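Local coordinates for protein dihydropteridine reductase (Dictyostelium discoideum, PDB 3ORF) that catalyses the NADH- or NADPH-dependent reduction of 6,7-dihydropteridine to 5,6,7,8-tetrahydropteridine, the reaction that supplies tetrahydrobiopterin, at residues A[37-42]-A[55-60]; A[24-29]-A[48-53]; A[89-94]-A[138-143]. All coordinates share one frame; numbering follows the deposited sequence.

In the fold
Interactions 2 and 3 are buried strand pairs of one sheet, joined through the neighbouring strands 24-28 and 88-93, where the Leu28 carbonyl probably bonds the Ala94 amide. Interaction 1 lies farther out and is only partly buried: helix 33-44, which connects the two strands of interaction 2, packs there against the loop that follows strand 48-53. Regular backbone hydrogen bonds and apolar side chains hold the two sheet contacts, whereas the helix and loop meet through a small van der Waals patch. All three touch NAD. Arg55 in interaction 1 and Asp53 in interaction 2 bond the adenosine ribose, and interaction 3 reaches the ribose on the nicotinamide side.

Interaction 1. Residues A[37-42]-A[55-60]; sequences EVVKFF and RENPNA. With NAD (nicotinamide-adenine-dinucleotide), chain E.
Val39 on helix 33-44 and Ala60 in the loop after strand 48-53 approach to 6.4 Å between their CA atoms, at the point where a type I beta turn from Asn57 to Ala60 folds the loop against the helix. The Ala60 amide closes that turn on the Asn57 carbonyl. Val39 carries the apolar part. Its CG1, set anti to the backbone N (chi1 164°), meets the CB methyl of Ala60 at 3.8 Å, while CB and CG2 look onto the amide end of Asn57, whose side chain comes from the opposite direction. One residue on, Lys40 brings only its aliphatic root: CG lies near the amide end of Asn59, and the chain then bends repeatedly and carries its amine away from the loop. The turn is held from other sides as well, because the backbone N of Asn57 is hydrogen-bonded to Ser63 OG and the backbone O of Asn59 accepts from Lys43 NZ.

At the start of the loop Arg55 turns to the cofactor. Extended from CG to NE, it presents one edge of its guanidinium to the adenosine ribose of NAD. NH1 donates to O3B and to O2B of NAD, both at 3.0 Å, with N-H...O angles of 135° and 141°, and NH2 adds a weak bond to O3B. These bent angles suggest a group shared between two hydroxyls. The loop thus combines a small apolar patch on the helix with a charged hold on the ribose, and a cation beside the 2'-hydroxyl might also help to accommodate the 2'-phosphate of NADPH.

Interaction 2. Residues A[24-29]-A[48-53]; sequences NILVLG and NTISID. With NAD (nicotinamide-adenine-dinucleotide), chain E.
The flat amides of Asn24 and Asn48 stand side by side and point the same way, their planes 62° apart, so they do not stack; OD1 of Asn24 rests against CB of Asn48 at 3.2 Å. ND2 of Asn24 is taken by the Lys87 carbonyl. Between these amides and the carboxylate of Asp53 at the far end run two parallel strands, paired residue for residue from Asn24 with Asn48 to Leu28 with Ile52. Five backbone bonds join them, beginning with Ile25 N to Asn48 O at 2.9 Å and ending with Gly29 N to Ile52 O at 2.8 Å.

On one face of the sheet, Leu26 reaches across with CD1 to Ile50 CG2 and also to Ile52 CD1, at 3.7 and 3.8 Å. Leu28 CD1 meets Ile52 CG2 at 3.6 Å and lies equally close to the adenine atom C2A of NAD; helix 108-133 packs over these leucines. Ile25, Val27 and Thr49 face the other way, toward helix 33-44.

The Asp53 carboxylate receives both hydroxyls of the adenosine ribose, O2B of NAD on OD1 at 2.7 Å and O3B on OD2 at 2.6 Å. Its chi1 of -153° swings CG roughly opposite N and brings OD2 against the Gly29 carbonyl carbon, and the Ser31 amide, also bonded to OD2, helps fix its rotation. An acid at the end of the second strand of a Rossmann beta-alpha-beta unit is the usual mark of NAD(H) binding, since its negative charge would probably disfavour a 2'-phosphate; the weak ion pair to Arg55 may temper that effect.

Interaction 3. Residues A[89-94]-A[138-143]; sequences DTFVCA and GLFVLT. With NAD (nicotinamide-adenine-dinucleotide), chain E.
Phe91 leaves strand 88-93 with CG on the far side of CA-CB from its own N (chi1 168°), which lays the ring beside Phe140 of the neighbouring parallel strand 138-143. CB lies near the Leu139 carbonyl and Phe140 CD1, and CG keeps close to the same CD1. Phe91 CD1, across the ring, lies 3.6 Å from Leu26 O of strand 24-28. Farther out, Phe91 CD2 meets Phe140 CE1 at 3.5 Å, and CE2 touches that atom again while receiving Leu142 CD2 at the ring edge, 4.1 Å away. The planes are 21° apart with centroids 5.1 Å from each other, so the nearly parallel rings are slid past one another and barely overlap. Helix 108-133 packs on Phe91 through Ser126 and Ile129.

Backbone bonds alternate along the pair, among them Phe91 N to Leu139 O at 2.7 Å. At the cofactor end the Cys93 carbonyl takes two donors in its plane, Thr143 OG1 at 2.7 Å and the longer Thr143 N. Thr143 CG2 then packs near NAD C1D, and Ala94 O lies 3.4 Å from NAD C5D. Parallel strands whose C-terminal ends meet the dinucleotide are the hallmark of the Rossmann fold of short-chain dehydrogenases/reductases.

Interaction 1. Residues A[37-42]-A[55-60]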
loop_
_atom_site.group_PDB
_atom_site.type_symbol
_atom_site.label_atom_id
_atom_site.label_comp_id
_atom_site.label_asym_id
_atom_site.label_seq_id
_atom_site.Cartn_x
_atom_site.Cartn_y
_atom_site.Cartn_z
ATOM N N GLU A 37 -1.538 -4.917 -25.747
ATOM C CA GLU A 37 -2.584 -4.309 -26.556
ATOM C C GLU A 37 -2.422 -2.768 -26.639
ATOM O O GLU A 37 -2.644 -2.182 -27.684
ATOM C CB GLU A 37 -3.971 -4.675 -26.051
ATOM C CG GLU A 37 -5.153 -4.017 -26.832
ATOM C CD GLU A 37 -5.152 -4.246 -28.367
ATOM O OE1 GLU A 37 -4.987 -5.415 -28.834
ATOM O OE2 GLU A 37 -5.351 -3.226 -29.104
ATOM N N VAL A 38 -2.006 -2.120 -25.551
ATOM C CA VAL A 38 -1.713 -0.670 -25.609
ATOM C C VAL A 38 -0.576 -0.398 -26.611
ATOM O O VAL A 38 -0.542 0.632 -27.320
ATOM C CB VAL A 38 -1.379 -0.094 -24.193
ATOM C CG1 VAL A 38 -1.060 1.381 -24.272
ATOM C CG2 VAL A 38 -2.585 -0.295 -23.240
ATOM N N VAL A 39 0.387 -1.294 -26.670
ATOM C CA VAL A 39 1.535 -1.011 -27.566
ATOM C C VAL A 39 1.030 -1.141 -29.014
ATOM O O VAL A 39 1.234 -0.236 -29.851
ATOM C CB VAL A 39 2.716 -1.968 -27.306
ATOM C CG1 VAL A 39 3.727 -1.920 -28.480
ATOM C CG2 VAL A 39 3.386 -1.619 -25.972
ATOM N N LYS A 40 0.302 -2.230 -29.260
ATOM C CA LYS A 40 -0.197 -2.545 -30.589
ATOM C C LYS A 40 -1.070 -1.391 -31.101
ATOM O O LYS A 40 -0.888 -0.930 -32.235
ATOM C CB LYS A 40 -0.997 -3.854 -30.576
ATOM C CG LYS A 40 -0.989 -4.659 -31.840
ATOM C CD LYS A 40 -2.412 -5.099 -32.241
ATOM C CE LYS A 40 -2.744 -6.548 -31.888
ATOM N NZ LYS A 40 -3.729 -7.205 -32.886
ATOM N N PHE A 41 -2.017 -0.936 -30.275
ATOM C CA PHE A 41 -2.923 0.111 -30.691
ATOM C C PHE A 41 -2.173 1.441 -30.906
ATOM O O PHE A 41 -2.428 2.169 -31.886
ATOM C CB PHE A 41 -4.053 0.311 -29.648
ATOM C CG PHE A 41 -5.153 1.200 -30.127
ATOM C CD1 PHE A 41 -6.312 0.657 -30.700
ATOM C CD2 PHE A 41 -5.015 2.606 -30.062
ATOM C CE1 PHE A 41 -7.370 1.546 -31.192
ATOM C CE2 PHE A 41 -6.046 3.472 -30.529
ATOM C CZ PHE A 41 -7.220 2.933 -31.102
ATOM N N PHE A 42 -1.265 1.790 -30.010
ATOM C CA PHE A 42 -0.551 3.053 -30.262
ATOM C C PHE A 42 0.273 3.018 -31.528
ATOM O O PHE A 42 0.244 3.969 -32.301
ATOM C CB PHE A 42 0.246 3.548 -29.069
ATOM C CG PHE A 42 -0.610 4.337 -28.072
ATOM C CD1 PHE A 42 -1.674 3.703 -27.372
ATOM C CD2 PHE A 42 -0.356 5.676 -27.831
ATOM C CE1 PHE A 42 -2.465 4.390 -26.455
ATOM C CE2 PHE A 42 -1.148 6.406 -26.877
ATOM C CZ PHE A 42 -2.236 5.766 -26.217
ATOM N N ARG A 55 10.261 -9.595 -19.653
ATOM C CA ARG A 55 10.640 -10.186 -20.931
ATOM C C ARG A 55 10.360 -9.106 -22.021
ATOM O O ARG A 55 9.629 -8.107 -21.773
ATOM C CB ARG A 55 9.880 -11.512 -21.129
ATOM C CG ARG A 55 8.414 -11.359 -21.403
ATOM C CD ARG A 55 7.572 -12.548 -20.887
ATOM N NE ARG A 55 6.128 -12.234 -20.997
ATOM C CZ ARG A 55 5.423 -11.578 -20.063
ATOM N NH1 ARG A 55 6.000 -11.193 -18.925
ATOM N NH2 ARG A 55 4.138 -11.310 -20.254
ATOM N N GLU A 56 10.978 -9.280 -23.183
ATOM C CA GLU A 56 10.913 -8.298 -24.259
ATOM C C GLU A 56 9.517 -8.274 -24.880
ATOM O O GLU A 56 8.774 -9.287 -24.823
ATOM C CB GLU A 56 11.947 -8.669 -25.380
ATOM C CG GLU A 56 13.432 -8.918 -24.924
ATOM C CD GLU A 56 14.241 -7.635 -24.531
ATOM O OE1 GLU A 56 15.498 -7.691 -24.579
ATOM O OE2 GLU A 56 13.633 -6.576 -24.143
ATOM N N ASN A 57 9.193 -7.153 -25.519
ATOM C CA ASN A 57 8.020 -7.071 -26.386
ATOM C C ASN A 57 8.523 -6.686 -27.749
ATOM O O ASN A 57 8.724 -5.470 -28.017
ATOM C CB ASN A 57 6.973 -6.044 -25.942
ATOM C CG ASN A 57 5.749 -6.043 -26.873
ATOM O OD1 ASN A 57 4.704 -5.456 -26.545
ATOM N ND2 ASN A 57 5.869 -6.706 -28.046
ATOM N N PRO A 58 8.748 -7.703 -28.622
ATOM C CA PRO A 58 9.485 -7.432 -29.873
ATOM C C PRO A 58 8.611 -6.601 -30.777
ATOM O O PRO A 58 9.109 -5.943 -31.618
ATOM C CB PRO A 58 9.747 -8.839 -30.458
ATOM C CG PRO A 58 8.662 -9.734 -29.854
ATOM C CD PRO A 58 8.263 -9.101 -28.527
ATOM N N ASN A 59 7.305 -6.600 -30.566
ATOM C CA ASN A 59 6.411 -5.748 -31.349
ATOM C C ASN A 59 6.606 -4.250 -31.070
ATOM O O ASN A 59 6.301 -3.408 -31.892
ATOM C CB ASN A 59 4.967 -6.202 -31.122
ATOM C CG ASN A 59 3.956 -5.432 -31.979
ATOM O OD1 ASN A 59 3.022 -4.810 -31.449
ATOM N ND2 ASN A 59 4.132 -5.481 -33.310
ATOM N N ALA A 60 7.151 -3.907 -29.919
ATOM C CA ALA A 60 7.401 -2.516 -29.622
ATOM C C ALA A 60 8.664 -2.023 -30.323
ATOM O O ALA A 60 9.596 -2.810 -30.619
ATOM C CB ALA A 60 7.526 -2.314 -28.135
HETATM P PA NAD E . -0.593 -9.889 -17.231
HETATM O O1A NAD E . -0.168 -10.835 -16.166
HETATM O O2A NAD E . -0.760 -10.345 -18.638
HETATM O O5B NAD E . 0.604 -8.771 -17.351
HETATM C C5B NAD E . 1.224 -8.063 -16.339
HETATM C C4B NAD E . 2.630 -7.722 -16.864
HETATM O O4B NAD E . 3.300 -7.011 -15.782
HETATM C C3B NAD E . 3.440 -9.031 -17.061
HETATM O O3B NAD E . 4.225 -8.902 -18.223
HETATM C C2B NAD E . 4.453 -9.025 -15.934
HETATM O O2B NAD E . 5.703 -9.600 -16.350
HETATM C C1B NAD E . 4.633 -7.509 -15.715
HETATM N N9A NAD E . 5.080 -7.120 -14.349
HETATM C C8A NAD E . 4.654 -7.699 -13.196
HETATM N N7A NAD E . 5.236 -7.032 -12.187
HETATM C C5A NAD E . 6.057 -6.059 -12.689
HETATM C C6A NAD E . 6.918 -5.064 -12.130
HETATM N N6A NAD E . 7.135 -4.987 -10.794
HETATM N N1A NAD E . 7.582 -4.206 -12.958
HETATM C C2A NAD E . 7.443 -4.314 -14.273
HETATM N N3A NAD E . 6.634 -5.243 -14.823
HETATM C C4A NAD E . 5.954 -6.138 -14.073
HETATM O O3 NAD E . -1.859 -9.160 -16.642
HETATM P PN NAD E . -2.967 -8.369 -17.352
HETATM O O1N NAD E . -4.098 -9.349 -17.422
HETATM O O2N NAD E . -2.469 -7.565 -18.544
HETATM O O5D NAD E . -3.421 -7.258 -16.259
HETATM C C5D NAD E . -2.957 -5.902 -16.294
HETATM C C4D NAD E . -3.380 -5.157 -15.013
HETATM O O4D NAD E . -4.772 -5.449 -14.714
HETATM C C3D NAD E . -2.619 -5.500 -13.727
HETATM O O3D NAD E . -2.178 -4.216 -13.159
HETATM C C2D NAD E . -3.671 -6.141 -12.811
HETATM O O2D NAD E . -3.294 -5.828 -11.460
HETATM C C1D NAD E . -4.869 -5.278 -13.265
HETATM N N1N NAD E . -6.345 -5.295 -12.852
HETATM C C2N NAD E . -7.360 -6.204 -13.391
HETATM C C3N NAD E . -8.707 -6.066 -12.906
HETATM C C7N NAD E . -9.895 -6.942 -13.390
HETATM O O7N NAD E . -10.699 -7.404 -12.558
HETATM N N7N NAD E . -9.991 -7.068 -14.731
HETATM C C4N NAD E . -9.032 -5.061 -11.963
HETATM C C5N NAD E . -8.052 -4.181 -11.486
HETATM C C6N NAD E . -6.743 -4.301 -11.922
#

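Interaction 2. Residues A[24-29]-A[48-53]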
loop_
_atom_site.group_PDB
_atom_site.type_symbol
_atom_site.label_atom_id
_atom_site.label_comp_id
_atom_site.label_asym_id
_atom_site.label_seq_id
_atom_site.Cartn_x
_atom_site.Cartn_y
_atom_site.Cartn_z
ATOM N N ASN A 24 5.822 9.787 -28.240
ATOM C CA ASN A 24 6.248 8.557 -27.559
ATOM C C ASN A 24 5.307 8.104 -26.458
ATOM O O ASN A 24 4.916 8.899 -25.575
ATOM C CB ASN A 24 7.648 8.716 -26.977
ATOM C CG ASN A 24 8.635 9.168 -28.022
ATOM O OD1 ASN A 24 8.503 8.754 -29.140
ATOM N ND2 ASN A 24 9.619 10.014 -27.660
ATOM N N ILE A 25 4.995 6.804 -26.458
ATOM C CA ILE A 25 4.328 6.248 -25.300
ATOM C C ILE A 25 5.195 5.180 -24.654
ATOM O O ILE A 25 5.749 4.324 -25.336
ATOM C CB ILE A 25 2.897 5.720 -25.629
ATOM C CG1 ILE A 25 2.322 4.977 -24.405
ATOM C CG2 ILE A 25 2.904 4.789 -26.820
ATOM C CD1 ILE A 25 0.933 4.295 -24.647
ATOM N N LEU A 26 5.278 5.206 -23.337
ATOM C CA LEU A 26 6.027 4.209 -22.598
ATOM C C LEU A 26 5.164 3.375 -21.693
ATOM O O LEU A 26 4.295 3.909 -20.995
ATOM C CB LEU A 26 7.079 4.898 -21.768
ATOM C CG LEU A 26 7.688 4.144 -20.606
ATOM C CD1 LEU A 26 8.490 3.088 -21.136
ATOM C CD2 LEU A 26 8.663 5.100 -20.006
ATOM N N VAL A 27 5.365 2.065 -21.702
ATOM C CA VAL A 27 4.429 1.172 -21.036
ATOM C C VAL A 27 5.183 0.169 -20.138
ATOM O O VAL A 27 5.954 -0.652 -20.656
ATOM C CB VAL A 27 3.565 0.376 -22.031
ATOM C CG1 VAL A 27 2.539 -0.500 -21.259
ATOM C CG2 VAL A 27 2.868 1.283 -23.089
ATOM N N LEU A 28 4.961 0.263 -18.818
ATOM C CA LEU A 28 5.608 -0.633 -17.838
ATOM C C LEU A 28 4.622 -1.764 -17.791
ATOM O O LEU A 28 3.396 -1.502 -17.748
ATOM C CB LEU A 28 5.732 0.076 -16.460
ATOM C CG LEU A 28 6.416 -0.694 -15.324
ATOM C CD1 LEU A 28 7.907 -1.022 -15.764
ATOM C CD2 LEU A 28 6.380 0.123 -13.955
ATOM N N GLY A 29 5.099 -3.019 -17.882
ATOM C CA GLY A 29 4.163 -4.104 -18.065
ATOM C C GLY A 29 3.860 -4.247 -19.541
ATOM O O GLY A 29 2.833 -4.853 -19.945
ATOM N N ASN A 48 5.462 6.235 -31.555
ATOM C CA ASN A 48 6.598 5.449 -31.234
ATOM C C ASN A 48 6.289 4.808 -29.842
ATOM O O ASN A 48 5.819 5.489 -28.895
ATOM C CB ASN A 48 7.753 6.421 -31.199
ATOM C CG ASN A 48 9.074 5.765 -31.343
ATOM O OD1 ASN A 48 9.764 5.551 -30.350
ATOM N ND2 ASN A 48 9.462 5.443 -32.584
ATOM N N THR A 49 6.514 3.494 -29.739
ATOM C CA THR A 49 6.201 2.732 -28.531
ATOM C C THR A 49 7.433 2.183 -27.812
ATOM O O THR A 49 8.366 1.720 -28.466
ATOM C CB THR A 49 5.326 1.539 -28.879
ATOM O OG1 THR A 49 6.023 0.700 -29.820
ATOM C CG2 THR A 49 4.014 2.009 -29.455
ATOM N N ILE A 50 7.424 2.208 -26.477
ATOM C CA ILE A 50 8.529 1.673 -25.674
ATOM C C ILE A 50 7.954 0.787 -24.561
ATOM O O ILE A 50 6.934 1.165 -23.929
ATOM C CB ILE A 50 9.323 2.766 -25.018
ATOM C CG1 ILE A 50 9.949 3.680 -26.062
ATOM C CG2 ILE A 50 10.402 2.175 -24.169
ATOM C CD1 ILE A 50 9.910 5.054 -25.645
ATOM N N SER A 51 8.582 -0.362 -24.303
ATOM C CA SER A 51 8.052 -1.331 -23.334
ATOM C C SER A 51 9.131 -1.697 -22.326
ATOM O O SER A 51 10.256 -1.984 -22.716
ATOM C CB SER A 51 7.492 -2.582 -24.070
ATOM O OG SER A 51 7.218 -3.693 -23.220
ATOM N N ILE A 52 8.808 -1.601 -21.029
ATOM C CA ILE A 52 9.636 -2.182 -19.970
ATOM C C ILE A 52 8.813 -3.313 -19.331
ATOM O O ILE A 52 7.635 -3.131 -19.002
ATOM C CB ILE A 52 10.015 -1.125 -18.865
ATOM C CG1 ILE A 52 10.736 0.112 -19.450
ATOM C CG2 ILE A 52 10.813 -1.766 -17.710
ATOM C CD1 ILE A 52 10.637 1.389 -18.508
ATOM N N ASP A 53 9.428 -4.471 -19.166
ATOM C CA ASP A 53 8.774 -5.667 -18.601
ATOM C C ASP A 53 9.876 -6.689 -18.229
ATOM O O ASP A 53 11.102 -6.369 -18.387
ATOM C CB ASP A 53 7.731 -6.231 -19.571
ATOM C CG ASP A 53 6.635 -6.985 -18.859
ATOM O OD1 ASP A 53 6.929 -7.664 -17.831
ATOM O OD2 ASP A 53 5.453 -6.872 -19.298
HETATM P PA NAD E . -0.593 -9.889 -17.231
HETATM O O1A NAD E . -0.168 -10.835 -16.166
HETATM O O2A NAD E . -0.760 -10.345 -18.638
HETATM O O5B NAD E . 0.604 -8.771 -17.351
HETATM C C5B NAD E . 1.224 -8.063 -16.339
HETATM C C4B NAD E . 2.630 -7.722 -16.864
HETATM O O4B NAD E . 3.300 -7.011 -15.782
HETATM C C3B NAD E . 3.440 -9.031 -17.061
HETATM O O3B NAD E . 4.225 -8.902 -18.223
HETATM C C2B NAD E . 4.453 -9.025 -15.934
HETATM O O2B NAD E . 5.703 -9.600 -16.350
HETATM C C1B NAD E . 4.633 -7.509 -15.715
HETATM N N9A NAD E . 5.080 -7.120 -14.349
HETATM C C8A NAD E . 4.654 -7.699 -13.196
HETATM N N7A NAD E . 5.236 -7.032 -12.187
HETATM C C5A NAD E . 6.057 -6.059 -12.689
HETATM C C6A NAD E . 6.918 -5.064 -12.130
HETATM N N6A NAD E . 7.135 -4.987 -10.794
HETATM N N1A NAD E . 7.582 -4.206 -12.958
HETATM C C2A NAD E . 7.443 -4.314 -14.273
HETATM N N3A NAD E . 6.634 -5.243 -14.823
HETATM C C4A NAD E . 5.954 -6.138 -14.073
HETATM O O3 NAD E . -1.859 -9.160 -16.642
HETATM P PN NAD E . -2.967 -8.369 -17.352
HETATM O O1N NAD E . -4.098 -9.349 -17.422
HETATM O O2N NAD E . -2.469 -7.565 -18.544
HETATM O O5D NAD E . -3.421 -7.258 -16.259
HETATM C C5D NAD E . -2.957 -5.902 -16.294
HETATM C C4D NAD E . -3.380 -5.157 -15.013
HETATM O O4D NAD E . -4.772 -5.449 -14.714
HETATM C C3D NAD E . -2.619 -5.500 -13.727
HETATM O O3D NAD E . -2.178 -4.216 -13.159
HETATM C C2D NAD E . -3.671 -6.141 -12.811
HETATM O O2D NAD E . -3.294 -5.828 -11.460
HETATM C C1D NAD E . -4.869 -5.278 -13.265
HETATM N N1N NAD E . -6.345 -5.295 -12.852
HETATM C C2N NAD E . -7.360 -6.204 -13.391
HETATM C C3N NAD E . -8.707 -6.066 -12.906
HETATM C C7N NAD E . -9.895 -6.942 -13.390
HETATM O O7N NAD E . -10.699 -7.404 -12.558
HETATM N N7N NAD E . -9.991 -7.068 -14.731
HETATM C C4N NAD E . -9.032 -5.061 -11.963
HETATM C C5N NAD E . -8.052 -4.181 -11.486
HETATM C C6N NAD E . -6.743 -4.301 -11.922
#

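Interaction 3. Residues A[89-94]-A[138-143]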
loop_
_atom_site.group_PDB
_atom_site.type_symbol
_atom_site.label_atom_id
_atom_site.label_comp_id
_atom_site.label_asym_id
_atom_site.label_seq_id
_atom_site.Cartn_x
_atom_site.Cartn_y
_atom_site.Cartn_z
ATOM N N ASP A 89 5.278 11.214 -24.030
ATOM C CA ASP A 89 4.071 12.023 -23.929
ATOM C C ASP A 89 2.939 11.349 -23.113
ATOM O O ASP A 89 2.023 12.043 -22.618
ATOM C CB ASP A 89 3.546 12.287 -25.339
ATOM C CG ASP A 89 4.554 13.110 -26.215
ATOM O OD1 ASP A 89 5.274 12.516 -27.108
ATOM O OD2 ASP A 89 4.684 14.308 -25.953
ATOM N N THR A 90 2.952 10.011 -23.110
ATOM C CA THR A 90 2.053 9.205 -22.369
ATOM C C THR A 90 2.826 8.048 -21.712
ATOM O O THR A 90 3.619 7.347 -22.375
ATOM C CB THR A 90 1.003 8.600 -23.260
ATOM O OG1 THR A 90 0.126 9.629 -23.727
ATOM C CG2 THR A 90 0.218 7.545 -22.481
ATOM N N PHE A 91 2.607 7.876 -20.404
ATOM C CA PHE A 91 3.168 6.744 -19.674
ATOM C C PHE A 91 2.022 5.903 -19.143
ATOM O O PHE A 91 1.028 6.463 -18.638
ATOM C CB PHE A 91 4.047 7.206 -18.508
ATOM C CG PHE A 91 4.402 6.084 -17.579
ATOM C CD1 PHE A 91 5.500 5.261 -17.847
ATOM C CD2 PHE A 91 3.564 5.759 -16.486
ATOM C CE1 PHE A 91 5.776 4.141 -17.043
ATOM C CE2 PHE A 91 3.863 4.671 -15.648
ATOM C CZ PHE A 91 5.006 3.855 -15.950
ATOM N N VAL A 92 2.090 4.588 -19.272
ATOM C CA VAL A 92 0.995 3.716 -18.740
ATOM C C VAL A 92 1.597 2.595 -17.951
ATOM O O VAL A 92 2.500 1.914 -18.435
ATOM C CB VAL A 92 0.185 3.076 -19.862
ATOM C CG1 VAL A 92 -0.911 2.099 -19.257
ATOM C CG2 VAL A 92 -0.481 4.153 -20.714
ATOM N N CYS A 93 1.182 2.395 -16.711
ATOM C CA CYS A 93 1.650 1.178 -16.069
ATOM C C CYS A 93 0.597 0.095 -16.163
ATOM O O CYS A 93 -0.550 0.216 -15.630
ATOM C CB CYS A 93 2.022 1.429 -14.616
ATOM S SG CYS A 93 2.379 -0.060 -13.616
ATOM N N ALA A 94 0.938 -0.964 -16.886
ATOM C CA ALA A 94 0.002 -2.063 -17.006
ATOM C C ALA A 94 0.561 -3.271 -16.331
ATOM O O ALA A 94 0.087 -4.352 -16.567
ATOM C CB ALA A 94 -0.310 -2.385 -18.472
ATOM N N GLY A 138 2.281 15.958 -20.204
ATOM C CA GLY A 138 2.145 14.493 -20.444
ATOM C C GLY A 138 0.986 13.806 -19.727
ATOM O O GLY A 138 0.360 14.375 -18.804
ATOM N N LEU A 139 0.704 12.571 -20.121
ATOM C CA LEU A 139 -0.359 11.808 -19.539
ATOM C C LEU A 139 0.281 10.658 -18.792
ATOM O O LEU A 139 1.141 9.916 -19.345
ATOM C CB LEU A 139 -1.228 11.208 -20.623
ATOM C CG LEU A 139 -2.350 10.284 -20.107
ATOM C CD1 LEU A 139 -3.315 11.116 -19.268
ATOM C CD2 LEU A 139 -3.063 9.715 -21.324
ATOM N N PHE A 140 -0.132 10.488 -17.547
ATOM C CA PHE A 140 0.482 9.478 -16.729
ATOM C C PHE A 140 -0.599 8.577 -16.125
ATOM O O PHE A 140 -1.414 9.038 -15.305
ATOM C CB PHE A 140 1.250 10.181 -15.617
ATOM C CG PHE A 140 1.856 9.258 -14.627
ATOM C CD1 PHE A 140 3.188 8.858 -14.762
ATOM C CD2 PHE A 140 1.123 8.816 -13.543
ATOM C CE1 PHE A 140 3.770 8.025 -13.798
ATOM C CE2 PHE A 140 1.691 7.982 -12.618
ATOM C CZ PHE A 140 3.008 7.574 -12.755
ATOM N N VAL A 141 -0.614 7.304 -16.486
ATOM C CA VAL A 141 -1.711 6.470 -16.024
ATOM C C VAL A 141 -1.283 5.251 -15.302
ATOM O O VAL A 141 -0.548 4.497 -15.873
ATOM C CB VAL A 141 -2.608 6.050 -17.197
ATOM C CG1 VAL A 141 -3.765 5.124 -16.725
ATOM C CG2 VAL A 141 -3.216 7.320 -17.807
ATOM N N LEU A 142 -1.788 5.026 -14.059
ATOM C CA LEU A 142 -1.595 3.741 -13.398
ATOM C C LEU A 142 -2.878 2.899 -13.452
ATOM O O LEU A 142 -3.995 3.431 -13.353
ATOM C CB LEU A 142 -1.170 3.949 -11.928
ATOM C CG LEU A 142 0.072 4.801 -11.657
ATOM C CD1 LEU A 142 0.522 4.785 -10.160
ATOM C CD2 LEU A 142 1.182 4.193 -12.533
ATOM N N THR A 143 -2.722 1.578 -13.568
ATOM C CA THR A 143 -3.831 0.613 -13.413
ATOM C C THR A 143 -4.111 0.317 -11.913
ATOM O O THR A 143 -3.246 -0.261 -11.180
ATOM C CB THR A 143 -3.557 -0.667 -14.174
ATOM O OG1 THR A 143 -3.245 -0.300 -15.556
ATOM C CG2 THR A 143 -4.851 -1.498 -14.220
HETATM P PA NAD E . -0.593 -9.889 -17.231
HETATM O O1A NAD E . -0.168 -10.835 -16.166
HETATM O O2A NAD E . -0.760 -10.345 -18.638
HETATM O O5B NAD E . 0.604 -8.771 -17.351
HETATM C C5B NAD E . 1.224 -8.063 -16.339
HETATM C C4B NAD E . 2.630 -7.722 -16.864
HETATM O O4B NAD E . 3.300 -7.011 -15.782
HETATM C C3B NAD E . 3.440 -9.031 -17.061
HETATM O O3B NAD E . 4.225 -8.902 -18.223
HETATM C C2B NAD E . 4.453 -9.025 -15.934
HETATM O O2B NAD E . 5.703 -9.600 -16.350
HETATM C C1B NAD E . 4.633 -7.509 -15.715
HETATM N N9A NAD E . 5.080 -7.120 -14.349
HETATM C C8A NAD E . 4.654 -7.699 -13.196
HETATM N N7A NAD E . 5.236 -7.032 -12.187
HETATM C C5A NAD E . 6.057 -6.059 -12.689
HETATM C C6A NAD E . 6.918 -5.064 -12.130
HETATM N N6A NAD E . 7.135 -4.987 -10.794
HETATM N N1A NAD E . 7.582 -4.206 -12.958
HETATM C C2A NAD E . 7.443 -4.314 -14.273
HETATM N N3A NAD E . 6.634 -5.243 -14.823
HETATM C C4A NAD E . 5.954 -6.138 -14.073
HETATM O O3 NAD E . -1.859 -9.160 -16.642
HETATM P PN NAD E . -2.967 -8.369 -17.352
HETATM O O1N NAD E . -4.098 -9.349 -17.422
HETATM O O2N NAD E . -2.469 -7.565 -18.544
HETATM O O5D NAD E . -3.421 -7.258 -16.259
HETATM C C5D NAD E . -2.957 -5.902 -16.294
HETATM C C4D NAD E . -3.380 -5.157 -15.013
HETATM O O4D NAD E . -4.772 -5.449 -14.714
HETATM C C3D NAD E . -2.619 -5.500 -13.727
HETATM O O3D NAD E . -2.178 -4.216 -13.159
HETATM C C2D NAD E . -3.671 -6.141 -12.811
HETATM O O2D NAD E . -3.294 -5.828 -11.460
HETATM C C1D NAD E . -4.869 -5.278 -13.265
HETATM N N1N NAD E . -6.345 -5.295 -12.852
HETATM C C2N NAD E . -7.360 -6.204 -13.391
HETATM C C3N NAD E . -8.707 -6.066 -12.906
HETATM C C7N NAD E . -9.895 -6.942 -13.390
HETATM O O7N NAD E . -10.699 -7.404 -12.558
HETATM N N7N NAD E . -9.991 -7.068 -14.731
HETATM C C4N NAD E . -9.032 -5.061 -11.963
HETATM C C5N NAD E . -8.052 -4.181 -11.486
HETATM C C6N NAD E . -6.743 -4.301 -11.922
#